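Local coordinates for ESX secretion system protein EccC (Thermomonospora curvata, PDB 4NH0) that forms the cytoplasmic ATPase motor of the ESX type VII secretion system, which exports proteins including EsxA and EsxB, and might act as its translocase, at residues Ile722-Ala727 with Ile926-Leu931; Leu770-Trp775 with Asp787-Leu792. All blocks are in the same frame, centred on the assembly; numbering follows the deposited sequence.

Contact 1: Ile722-Ala727 with Ile926-Leu931; sequences IRRTVA and IDEDSL
Arg723 and Arg724, neighbours on one helix, both grip Glu928, but at different parts of it. Arg724 takes the backbone. Its NH1 donates to Glu928 O at 2.6 Å, and the oxygen is tilted slightly out of the guanidinium plane. Asp929 O also lies near that edge, 3.5 Å from Arg724 NH1. Leu931 covers one face of the same group, with Leu931 CG 3.7 Å from Arg724 CZ and Leu931 CD1 3.4 Å from Arg724 NH2. The Arg724 chain bends twice. The first bend (chi2 -58°) places Arg724 CD 3.8 Å from Glu928 CG, where the two chains slide past each other in opposite directions. The second (chi3 -54°) turns the guanidinium beyond CD back toward the backbone of Glu928 and Asp929. Arg724 is buried, and its NE is satisfied by Arg901 O. This is the tight part of the contact.

The other side is looser and more exposed. Arg723 and Glu928, both partly exposed, form a salt bridge. Arg723 NH1 is 2.8 Å from Glu928 OE2, which uses its syn lone pair. Their chains cross at about a right angle. Only Arg723 NH1 bonds to the Glu928 carboxylate across the contact, and the two planes are 46° apart. Ala727 only brushes the turn, its CB 3.6 Å from Asp929 O. The side chains of Asp929 and Ser930 leave the backbone pointing away from the helix, and both residues are exposed.

The contact joins FtsK 2 to FtsK 3. Helix 719-742 turns its other side inward, where Ile722 and Val726 pack on helix 784-795 and Thr725 touches strand 689-694. The turn after strand 922-927 is held by strand 1136-1144, through backbone bonds of Ile926 with Gln1141 and of Glu928 with Leu1139.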
loop_
_atom_site.group_PDB
_atom_site.type_symbol
_atom_site.label_atom_id
_atom_site.label_comp_id
_atom_site.label_asym_id
_atom_site.label_seq_id
_atom_site.Cartn_x
_atom_site.Cartn_y
_atom_site.Cartn_z
ATOM N N ILE A 722 5.553 -3.980 -20.676
ATOM C CA ILE A 722 4.595 -3.112 -20.002
ATOM C C ILE A 722 3.277 -3.054 -20.766
ATOM O O ILE A 722 2.205 -3.180 -20.178
ATOM C CB ILE A 722 5.154 -1.687 -19.830
ATOM C CG1 ILE A 722 6.256 -1.676 -18.770
ATOM C CG2 ILE A 722 4.058 -0.723 -19.422
ATOM C CD1 ILE A 722 6.957 -0.349 -18.636
ATOM N N ARG A 723 3.362 -2.873 -22.080
ATOM C CA ARG A 723 2.172 -2.824 -22.919
ATOM C C ARG A 723 1.453 -4.166 -22.917
ATOM O O ARG A 723 0.227 -4.224 -22.873
ATOM C CB ARG A 723 2.532 -2.436 -24.354
ATOM C CG ARG A 723 3.378 -1.185 -24.482
ATOM C CD ARG A 723 3.567 -0.820 -25.944
ATOM N NE ARG A 723 4.824 -0.121 -26.181
ATOM C CZ ARG A 723 5.951 -0.725 -26.543
ATOM N NH1 ARG A 723 5.975 -2.039 -26.708
ATOM N NH2 ARG A 723 7.053 -0.016 -26.741
ATOM N N ARG A 724 2.229 -5.243 -22.964
ATOM C CA ARG A 724 1.676 -6.591 -23.018
ATOM C C ARG A 724 1.036 -7.006 -21.699
ATOM O O ARG A 724 0.030 -7.713 -21.690
ATOM C CB ARG A 724 2.760 -7.594 -23.410
ATOM C CG ARG A 724 3.091 -7.594 -24.890
ATOM C CD ARG A 724 1.851 -7.893 -25.712
ATOM N NE ARG A 724 1.212 -9.136 -25.293
ATOM C CZ ARG A 724 -0.028 -9.485 -25.617
ATOM N NH1 ARG A 724 -0.770 -8.682 -26.364
ATOM N NH2 ARG A 724 -0.527 -10.635 -25.190
ATOM N N THR A 725 1.623 -6.571 -20.589
ATOM C CA THR A 725 1.081 -6.868 -19.267
ATOM C C THR A 725 -0.333 -6.314 -19.136
ATOM O O THR A 725 -1.206 -6.945 -18.545
ATOM C CB THR A 725 1.966 -6.286 -18.150
ATOM O OG1 THR A 725 3.287 -6.828 -18.252
ATOM C CG2 THR A 725 1.396 -6.622 -16.785
ATOM N N VAL A 726 -0.556 -5.136 -19.704
ATOM C CA VAL A 726 -1.871 -4.514 -19.689
ATOM C C VAL A 726 -2.768 -5.143 -20.751
ATOM O O VAL A 726 -3.965 -5.329 -20.536
ATOM C CB VAL A 726 -1.774 -2.993 -19.920
ATOM C CG1 VAL A 726 -3.149 -2.352 -19.872
ATOM C CG2 VAL A 726 -0.860 -2.363 -18.887
ATOM N N ALA A 727 -2.177 -5.482 -21.892
ATOM C CA ALA A 727 -2.921 -6.080 -22.994
ATOM C C ALA A 727 -3.424 -7.474 -22.640
ATOM O O ALA A 727 -4.506 -7.877 -23.063
ATOM C CB ALA A 727 -2.059 -6.137 -24.243
ATOM N N ILE A 926 1.419 -10.892 -36.654
ATOM C CA ILE A 926 0.474 -10.650 -35.572
ATOM C C ILE A 926 0.793 -9.340 -34.862
ATOM O O ILE A 926 1.951 -8.931 -34.789
ATOM C CB ILE A 926 0.476 -11.802 -34.549
ATOM C CG1 ILE A 926 1.859 -11.959 -33.917
ATOM C CG2 ILE A 926 0.049 -13.100 -35.212
ATOM C CD1 ILE A 926 1.921 -13.016 -32.842
ATOM N N ASP A 927 -0.239 -8.681 -34.345
ATOM C CA ASP A 927 -0.064 -7.388 -33.695
ATOM C C ASP A 927 0.268 -7.536 -32.217
ATOM O O ASP A 927 0.183 -8.626 -31.662
ATOM C CB ASP A 927 -1.318 -6.527 -33.868
ATOM C CG ASP A 927 -2.584 -7.231 -33.421
ATOM O OD1 ASP A 927 -2.489 -8.290 -32.768
ATOM O OD2 ASP A 927 -3.684 -6.723 -33.721
ATOM N N GLU A 928 0.647 -6.430 -31.587
ATOM C CA GLU A 928 0.967 -6.434 -30.167
ATOM C C GLU A 928 -0.304 -6.375 -29.331
ATOM O O GLU A 928 -0.327 -6.820 -28.185
ATOM C CB GLU A 928 1.879 -5.257 -29.817
ATOM C CG GLU A 928 2.390 -5.273 -28.386
ATOM C CD GLU A 928 3.088 -3.987 -28.001
ATOM O OE1 GLU A 928 2.570 -2.904 -28.340
ATOM O OE2 GLU A 928 4.155 -4.059 -27.356
ATOM N N ASP A 929 -1.361 -5.827 -29.917
ATOM C CA ASP A 929 -2.596 -5.558 -29.190
ATOM C C ASP A 929 -3.243 -6.821 -28.631
ATOM O O ASP A 929 -3.524 -6.902 -27.437
ATOM C CB ASP A 929 -3.587 -4.825 -30.093
ATOM C CG ASP A 929 -4.728 -4.202 -29.317
ATOM O OD1 ASP A 929 -4.570 -3.057 -28.846
ATOM O OD2 ASP A 929 -5.783 -4.855 -29.176
ATOM N N SER A 930 -3.479 -7.803 -29.495
ATOM C CA SER A 930 -4.160 -9.025 -29.083
ATOM C C SER A 930 -3.484 -10.279 -29.623
ATOM O O SER A 930 -4.026 -11.376 -29.507
ATOM C CB SER A 930 -5.621 -8.991 -29.536
ATOM O OG SER A 930 -5.715 -8.761 -30.930
ATOM N N LEU A 931 -2.303 -10.106 -30.209
ATOM C CA LEU A 931 -1.537 -11.205 -30.795
ATOM C C LEU A 931 -2.338 -11.965 -31.847
ATOM O O LEU A 931 -2.160 -13.167 -32.026
ATOM C CB LEU A 931 -1.054 -12.167 -29.708
ATOM C CG LEU A 931 -0.044 -11.604 -28.709
ATOM C CD1 LEU A 931 0.369 -12.667 -27.711
ATOM C CD2 LEU A 931 1.170 -11.060 -29.433
#

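Contact 2: Leu770-Trp775 with Asp787-Leu792; sequences LVVDNW and DSITQL
Ile789 points from its helix into the angle between Leu770, Val772 and Trp775. Its CB lies 4.1 Å from Trp775 CH2. There it forks. The CG2 branch meets the indole at its edge, in the ring plane, 3.9 Å from Trp775 CZ3. The same methyl is 3.9 Å from Leu770 CD2. The other branch runs toward the strand, because CG1 stands opposite the carbonyl carbon (chi1 -61°). Along it, Ile789 CG1 passes Leu770 CD2 at 3.9 Å. Ile789 CD1 ends against both Leu770 CD2, at 3.8 Å, and Val772. It meets Val772 CG2 tip to tip at 4.1 Å. Leu792, one turn on, adds its CD2 at 3.8 Å from Leu770 CD2. With an alanine at Ile789, both branches would be missing, and a gap would probably open between Leu770, Val772 and the indole edge.

No hydrogen bond crosses this apolar core of FtsK 2. Helix 784-795 belongs to the beta-alpha-beta connection from strand 767-772 to its parallel neighbour 801-807. Strand 689-694 flanks 767-772 on its other edge, Phe813 meets the Trp775 ring, and helix 719-742 packs beside Ile789 and Leu792.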
loop_
_atom_site.group_PDB
_atom_site.type_symbol
_atom_site.label_atom_id
_atom_site.label_comp_id
_atom_site.label_asym_id
_atom_site.label_seq_id
_atom_site.Cartn_x
_atom_site.Cartn_y
_atom_site.Cartn_z
ATOM N N LEU A 770 -3.557 -6.375 -11.069
ATOM C CA LEU A 770 -2.633 -5.547 -11.835
ATOM C C LEU A 770 -2.036 -4.467 -10.943
ATOM O O LEU A 770 -2.736 -3.557 -10.503
ATOM C CB LEU A 770 -3.340 -4.918 -13.035
ATOM C CG LEU A 770 -2.504 -3.968 -13.891
ATOM C CD1 LEU A 770 -1.347 -4.707 -14.534
ATOM C CD2 LEU A 770 -3.368 -3.302 -14.947
ATOM N N VAL A 771 -0.738 -4.571 -10.677
ATOM C CA VAL A 771 -0.075 -3.660 -9.754
ATOM C C VAL A 771 0.764 -2.612 -10.476
ATOM O O VAL A 771 1.605 -2.941 -11.312
ATOM C CB VAL A 771 0.829 -4.426 -8.774
ATOM C CG1 VAL A 771 1.398 -3.480 -7.732
ATOM C CG2 VAL A 771 0.054 -5.546 -8.105
ATOM N N VAL A 772 0.525 -1.347 -10.147
ATOM C CA VAL A 772 1.330 -0.248 -10.662
ATOM C C VAL A 772 1.919 0.534 -9.496
ATOM O O VAL A 772 1.186 1.032 -8.643
ATOM C CB VAL A 772 0.508 0.692 -11.559
ATOM C CG1 VAL A 772 1.361 1.854 -12.031
ATOM C CG2 VAL A 772 -0.059 -0.070 -12.744
ATOM N N ASP A 773 3.243 0.636 -9.457
ATOM C CA ASP A 773 3.928 1.228 -8.312
ATOM C C ASP A 773 3.831 2.754 -8.298
ATOM O O ASP A 773 3.554 3.351 -7.260
ATOM C CB ASP A 773 5.392 0.795 -8.296
ATOM C CG ASP A 773 5.985 0.795 -6.901
ATOM O OD1 ASP A 773 5.431 1.477 -6.016
ATOM O OD2 ASP A 773 7.010 0.114 -6.691
ATOM N N ASN A 774 4.067 3.386 -9.443
ATOM C CA ASN A 774 3.954 4.837 -9.542
ATOM C C ASN A 774 3.044 5.227 -10.693
ATOM O O ASN A 774 3.467 5.264 -11.847
ATOM C CB ASN A 774 5.330 5.471 -9.719
ATOM C CG ASN A 774 5.340 6.962 -9.456
ATOM O OD1 ASN A 774 4.334 7.648 -9.622
ATOM N ND2 ASN A 774 6.496 7.474 -9.051
ATOM N N TRP A 775 1.791 5.520 -10.363
ATOM C CA TRP A 775 0.785 5.850 -11.362
ATOM C C TRP A 775 1.160 7.087 -12.165
ATOM O O TRP A 775 0.829 7.192 -13.344
ATOM C CB TRP A 775 -0.570 6.057 -10.691
ATOM C CG TRP A 775 -1.668 6.356 -11.656
ATOM C CD1 TRP A 775 -2.188 7.580 -11.951
ATOM C CD2 TRP A 775 -2.380 5.412 -12.462
ATOM N NE1 TRP A 775 -3.184 7.458 -12.888
ATOM C CE2 TRP A 775 -3.321 6.135 -13.218
ATOM C CE3 TRP A 775 -2.315 4.025 -12.616
ATOM C CZ2 TRP A 775 -4.188 5.520 -14.114
ATOM C CZ3 TRP A 775 -3.179 3.416 -13.504
ATOM C CH2 TRP A 775 -4.100 4.162 -14.244
ATOM N N ASP A 787 -5.907 5.348 -19.842
ATOM C CA ASP A 787 -7.306 5.096 -20.155
ATOM C C ASP A 787 -7.564 3.601 -20.276
ATOM O O ASP A 787 -8.681 3.133 -20.062
ATOM C CB ASP A 787 -7.707 5.809 -21.447
ATOM C CG ASP A 787 -7.251 7.254 -21.481
ATOM O OD1 ASP A 787 -7.839 8.083 -20.754
ATOM O OD2 ASP A 787 -6.305 7.561 -22.235
ATOM N N SER A 788 -6.520 2.858 -20.626
ATOM C CA SER A 788 -6.613 1.409 -20.748
ATOM C C SER A 788 -6.867 0.764 -19.392
ATOM O O SER A 788 -7.871 0.082 -19.200
ATOM C CB SER A 788 -5.336 0.844 -21.372
ATOM O OG SER A 788 -5.404 -0.565 -21.489
ATOM N N ILE A 789 -5.953 0.991 -18.454
ATOM C CA ILE A 789 -6.073 0.449 -17.106
ATOM C C ILE A 789 -7.296 1.025 -16.392
ATOM O O ILE A 789 -7.887 0.377 -15.532
ATOM C CB ILE A 789 -4.796 0.729 -16.281
ATOM C CG1 ILE A 789 -3.586 0.065 -16.939
ATOM C CG2 ILE A 789 -4.939 0.226 -14.857
ATOM C CD1 ILE A 789 -2.317 0.156 -16.122
ATOM N N THR A 790 -7.686 2.236 -16.772
ATOM C CA THR A 790 -8.846 2.886 -16.174
ATOM C C THR A 790 -10.120 2.086 -16.429
ATOM O O THR A 790 -10.920 1.874 -15.519
ATOM C CB THR A 790 -9.035 4.315 -16.711
ATOM O OG1 THR A 790 -7.865 5.091 -16.424
ATOM C CG2 THR A 790 -10.240 4.976 -16.064
ATOM N N GLN A 791 -10.301 1.635 -17.665
ATOM C CA GLN A 791 -11.483 0.857 -18.013
ATOM C C GLN A 791 -11.420 -0.545 -17.417
ATOM O O GLN A 791 -12.453 -1.162 -17.169
ATOM C CB GLN A 791 -11.656 0.779 -19.529
ATOM C CG GLN A 791 -12.702 1.742 -20.066
ATOM C CD GLN A 791 -13.246 1.322 -21.415
ATOM O OE1 GLN A 791 -12.503 1.202 -22.388
ATOM N NE2 GLN A 791 -14.552 1.091 -21.478
ATOM N N LEU A 792 -10.208 -1.045 -17.197
ATOM C CA LEU A 792 -10.027 -2.306 -16.489
ATOM C C LEU A 792 -10.651 -2.210 -15.108
ATOM O O LEU A 792 -11.326 -3.128 -14.653
ATOM C CB LEU A 792 -8.544 -2.664 -16.371
ATOM C CG LEU A 792 -7.945 -3.630 -17.391
ATOM C CD1 LEU A 792 -8.161 -3.133 -18.808
ATOM C CD2 LEU A 792 -6.464 -3.827 -17.111
#

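Contact 1 is a surface contact between two ATPase domains, and contact 2 is buried within one of them. Their chemistry follows. Polar bonds dominate the domain interface, with some apolar cover, while apolar packing, without a hydrogen bond, joins strand to helix inside FtsK 2. Their centres are about 15 Å apart, and helix 719-742 connects them. Its outer side carries the arginines of contact 1. Its inner side reaches the elements of contact 2: Val726 CG1 lies 3.8 Å from Ile789 CG1, and Thr725 CG2 lies 4.0 Å from Leu770 CD1. The 770-775 and 787-792 pair is local in sequence, whereas 722-727 and 926-931 are about 200 residues apart.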